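Local structure of chorismatase (Streptomyces hygroscopicus, 4BPS) at residues V75-E83 against A93-G101. The protein hydrolyses chorismate to a dihydroxycyclohexadienecarboxylic acid and pyruvate, a step in the biosynthesis of the immunosuppressants FK506 and FK520. Numbering follows the deposited sequence.
Sequences VWHAQRPVE and ARTDAYLFG
The R94 guanidinium meets V82 over one face and E83 at its edge: V82 CG2 sits over that face, near its margin, 3.5 Å from R94 NH1, while E83 OE1 approaches almost within the plane. That carboxylate oxygen presents its anti lone pair to R94 NE at 2.8 Å, with 166° at the hydrogen, and a weak second bond comes from NH2; the carboxylate plane is turned 78° from the guanidinium. Deeper in, the planes of W76 and F100 are inclined by only 26°, yet the rings are displaced so far that they scarcely overlap, with W76 CD1 and F100 CE1 3.6 Å apart; L194 of strand 189-196 touches both side chains. R94 has CG between its backbone N and carbonyl carbon and runs extended to NE, which carries the charge alongside E83. D96 extends the salt-bridge network through a long pairing with NH1, which also hydrogen-bonds to Y131 OH. Between these two ends, T95 CG2 packs on Q79 CG at 3.8 Å. Water 1 bridges Q79 OE1 and T95 OG1, donating to the first and accepting from the second, while T18 N also binds OE1. T95 OG1 accepts from A97 N and Y98 N, an ST turn and ST motif closing the turn between strands 90-94 and 98-105. R94 O receives V82 N at 2.8 Å and, weakly, E83 N, while R94 N returns a bond to E83 O at 2.9 Å. Two consecutive residues, V82 and E83, thus stand opposite R94, a classic beta bulge where outermost strand 83-87 joins strand 90-94 in the six-stranded sheet of the YjgF-like N-terminal part.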
loop_
_atom_site.group_PDB
_atom_site.type_symbol
_atom_site.label_atom_id
_atom_site.label_comp_id
_atom_site.label_asym_id
_atom_site.label_seq_id
_atom_site.Cartn_x
_atom_site.Cartn_y
_atom_site.Cartn_z
ATOM N N VAL A 75 6.566 -4.945 9.347
ATOM C CA VAL A 75 6.314 -4.364 10.659
ATOM C C VAL A 75 6.372 -2.840 10.555
ATOM O O VAL A 75 7.377 -2.288 10.109
ATOM C CB VAL A 75 7.343 -4.842 11.709
ATOM C CG1 VAL A 75 6.930 -4.360 13.091
ATOM C CG2 VAL A 75 7.503 -6.381 11.688
ATOM N N TRP A 76 5.297 -2.184 10.979
ATOM C CA TRP A 76 5.250 -0.727 11.042
ATOM C C TRP A 76 5.575 -0.271 12.458
ATOM O O TRP A 76 5.146 -0.881 13.451
ATOM C CB TRP A 76 3.898 -0.215 10.536
ATOM C CG TRP A 76 3.891 -0.321 9.057
ATOM C CD1 TRP A 76 3.423 -1.359 8.308
ATOM C CD2 TRP A 76 4.518 0.590 8.156
ATOM N NE1 TRP A 76 3.703 -1.130 6.967
ATOM C CE2 TRP A 76 4.382 0.063 6.860
ATOM C CE3 TRP A 76 5.182 1.808 8.324
ATOM C CZ2 TRP A 76 4.875 0.725 5.732
ATOM C CZ3 TRP A 76 5.663 2.464 7.204
ATOM C CH2 TRP A 76 5.509 1.925 5.928
ATOM N N HIS A 77 6.337 0.808 12.517
ATOM C CA HIS A 77 6.866 1.390 13.744
ATOM C C HIS A 77 6.599 2.889 13.763
ATOM O O HIS A 77 6.460 3.520 12.703
ATOM C CB HIS A 77 8.390 1.247 13.762
ATOM C CG HIS A 77 8.888 -0.156 13.875
ATOM N ND1 HIS A 77 9.425 -0.645 15.043
ATOM C CD2 HIS A 77 8.982 -1.161 12.964
ATOM C CE1 HIS A 77 9.822 -1.898 14.849
ATOM N NE2 HIS A 77 9.546 -2.235 13.604
ATOM N N ALA A 78 6.612 3.475 14.955
ATOM C CA ALA A 78 6.751 4.931 15.046
ATOM C C ALA A 78 7.444 5.261 16.357
ATOM O O ALA A 78 8.641 5.509 16.368
ATOM C CB ALA A 78 5.382 5.626 14.919
ATOM N N GLN A 79 6.686 5.272 17.438
ATOM C CA GLN A 79 7.244 5.303 18.781
ATOM C C GLN A 79 6.257 4.542 19.649
ATOM O O GLN A 79 5.269 4.012 19.135
ATOM C CB GLN A 79 7.496 6.727 19.265
ATOM C CG GLN A 79 6.285 7.588 19.440
ATOM C CD GLN A 79 6.659 9.081 19.499
ATOM O OE1 GLN A 79 6.454 9.809 18.518
ATOM N NE2 GLN A 79 7.151 9.544 20.644
ATOM N N ARG A 80 6.526 4.450 20.950
ATOM C CA ARG A 80 5.674 3.672 21.828
ATOM C C ARG A 80 4.196 4.024 21.646
ATOM O O ARG A 80 3.814 5.159 21.869
ATOM C CB ARG A 80 6.115 3.964 23.269
ATOM C CG ARG A 80 5.257 3.303 24.334
ATOM C CD ARG A 80 5.765 3.580 25.767
ATOM N NE ARG A 80 6.057 5.000 26.047
ATOM C CZ ARG A 80 5.137 5.914 26.376
ATOM N NH1 ARG A 80 3.863 5.576 26.487
ATOM N NH2 ARG A 80 5.492 7.174 26.630
ATOM N N PRO A 81 3.356 3.056 21.263
ATOM C CA PRO A 81 1.945 3.412 21.122
ATOM C C PRO A 81 1.338 3.758 22.474
ATOM O O PRO A 81 1.647 3.136 23.506
ATOM C CB PRO A 81 1.316 2.137 20.565
ATOM C CG PRO A 81 2.458 1.483 19.790
ATOM C CD PRO A 81 3.651 1.742 20.662
ATOM N N VAL A 82 0.432 4.726 22.446
ATOM C CA VAL A 82 -0.200 5.186 23.659
ATOM C C VAL A 82 -1.558 4.534 23.915
ATOM O O VAL A 82 -2.035 4.543 25.062
ATOM C CB VAL A 82 -0.361 6.737 23.662
ATOM C CG1 VAL A 82 1.032 7.388 23.514
ATOM C CG2 VAL A 82 -1.334 7.239 22.612
ATOM N N GLU A 83 -2.184 3.983 22.877
ATOM C CA GLU A 83 -3.483 3.327 23.016
ATOM C C GLU A 83 -3.685 2.431 21.812
ATOM O O GLU A 83 -3.231 2.781 20.707
ATOM C CB GLU A 83 -4.616 4.357 23.064
ATOM C CG GLU A 83 -5.963 3.758 23.421
ATOM C CD GLU A 83 -7.118 4.751 23.364
ATOM O OE1 GLU A 83 -7.047 5.755 22.625
ATOM O OE2 GLU A 83 -8.118 4.517 24.101
ATOM N N ALA A 93 -3.636 0.890 16.466
ATOM C CA ALA A 93 -2.736 1.386 17.503
ATOM C C ALA A 93 -2.369 2.808 17.131
ATOM O O ALA A 93 -2.168 3.106 15.943
ATOM C CB ALA A 93 -1.466 0.534 17.585
ATOM N N ARG A 94 -2.254 3.681 18.132
ATOM C CA ARG A 94 -1.910 5.074 17.860
ATOM C C ARG A 94 -0.785 5.519 18.780
ATOM O O ARG A 94 -0.693 5.086 19.946
ATOM C CB ARG A 94 -3.137 5.991 18.059
ATOM C CG ARG A 94 -3.579 6.167 19.509
ATOM C CD ARG A 94 -4.938 6.928 19.614
ATOM N NE ARG A 94 -5.251 7.197 21.023
ATOM C CZ ARG A 94 -4.746 8.212 21.732
ATOM N NH1 ARG A 94 -3.955 9.105 21.153
ATOM N NH2 ARG A 94 -5.012 8.335 23.030
ATOM N N THR A 95 0.055 6.399 18.246
ATOM C CA THR A 95 0.869 7.287 19.064
ATOM C C THR A 95 0.103 8.601 19.155
ATOM O O THR A 95 -0.969 8.730 18.578
ATOM C CB THR A 95 2.238 7.517 18.445
ATOM O OG1 THR A 95 2.072 8.247 17.223
ATOM C CG2 THR A 95 2.956 6.188 18.196
ATOM N N ASP A 96 0.599 9.611 19.866
ATOM C CA ASP A 96 -0.126 10.868 19.852
ATOM C C ASP A 96 -0.202 11.481 18.454
ATOM O O ASP A 96 -1.197 12.153 18.140
ATOM C CB ASP A 96 0.441 11.845 20.870
ATOM C CG ASP A 96 0.058 11.465 22.303
ATOM O OD1 ASP A 96 -1.004 10.832 22.520
ATOM O OD2 ASP A 96 0.799 11.821 23.240
ATOM N N ALA A 97 0.771 11.188 17.585
ATOM C CA ALA A 97 0.829 11.813 16.263
ATOM C C ALA A 97 0.358 10.955 15.088
ATOM O O ALA A 97 -0.002 11.528 14.045
ATOM C CB ALA A 97 2.252 12.304 15.989
ATOM N N TYR A 98 0.385 9.618 15.212
ATOM C CA TYR A 98 0.089 8.740 14.074
ATOM C C TYR A 98 -0.764 7.547 14.496
ATOM O O TYR A 98 -0.784 7.148 15.661
ATOM C CB TYR A 98 1.380 8.243 13.394
ATOM C CG TYR A 98 2.234 9.383 12.902
ATOM C CD1 TYR A 98 1.908 10.067 11.722
ATOM C CD2 TYR A 98 3.350 9.818 13.617
ATOM C CE1 TYR A 98 2.688 11.152 11.294
ATOM C CE2 TYR A 98 4.114 10.892 13.184
ATOM C CZ TYR A 98 3.790 11.540 12.019
ATOM O OH TYR A 98 4.530 12.614 11.555
ATOM N N LEU A 99 -1.449 6.966 13.514
ATOM C CA LEU A 99 -2.379 5.847 13.714
ATOM C C LEU A 99 -2.095 4.782 12.644
ATOM O O LEU A 99 -1.881 5.113 11.472
ATOM C CB LEU A 99 -3.802 6.367 13.542
ATOM C CG LEU A 99 -4.982 5.400 13.526
ATOM C CD1 LEU A 99 -5.142 4.795 14.881
ATOM C CD2 LEU A 99 -6.300 6.113 13.090
ATOM N N PHE A 100 -2.106 3.514 13.055
ATOM C CA PHE A 100 -2.018 2.358 12.157
ATOM C C PHE A 100 -3.271 1.520 12.355
ATOM O O PHE A 100 -3.623 1.233 13.488
ATOM C CB PHE A 100 -0.779 1.526 12.504
ATOM C CG PHE A 100 -0.625 0.273 11.685
ATOM C CD1 PHE A 100 -0.076 0.320 10.424
ATOM C CD2 PHE A 100 -1.002 -0.959 12.183
ATOM C CE1 PHE A 100 0.088 -0.848 9.666
ATOM C CE2 PHE A 100 -0.840 -2.117 11.422
ATOM C CZ PHE A 100 -0.305 -2.048 10.171
ATOM N N GLY A 101 -3.905 1.096 11.263
ATOM C CA GLY A 101 -5.077 0.237 11.358
ATOM C C GLY A 101 -5.096 -0.841 10.299
ATOM O O GLY A 101 -4.503 -0.705 9.214
HETATM O O HOH W 1 4.651 8.974 16.592
HETATM O O HOH W 2 3.556 10.807 18.842
#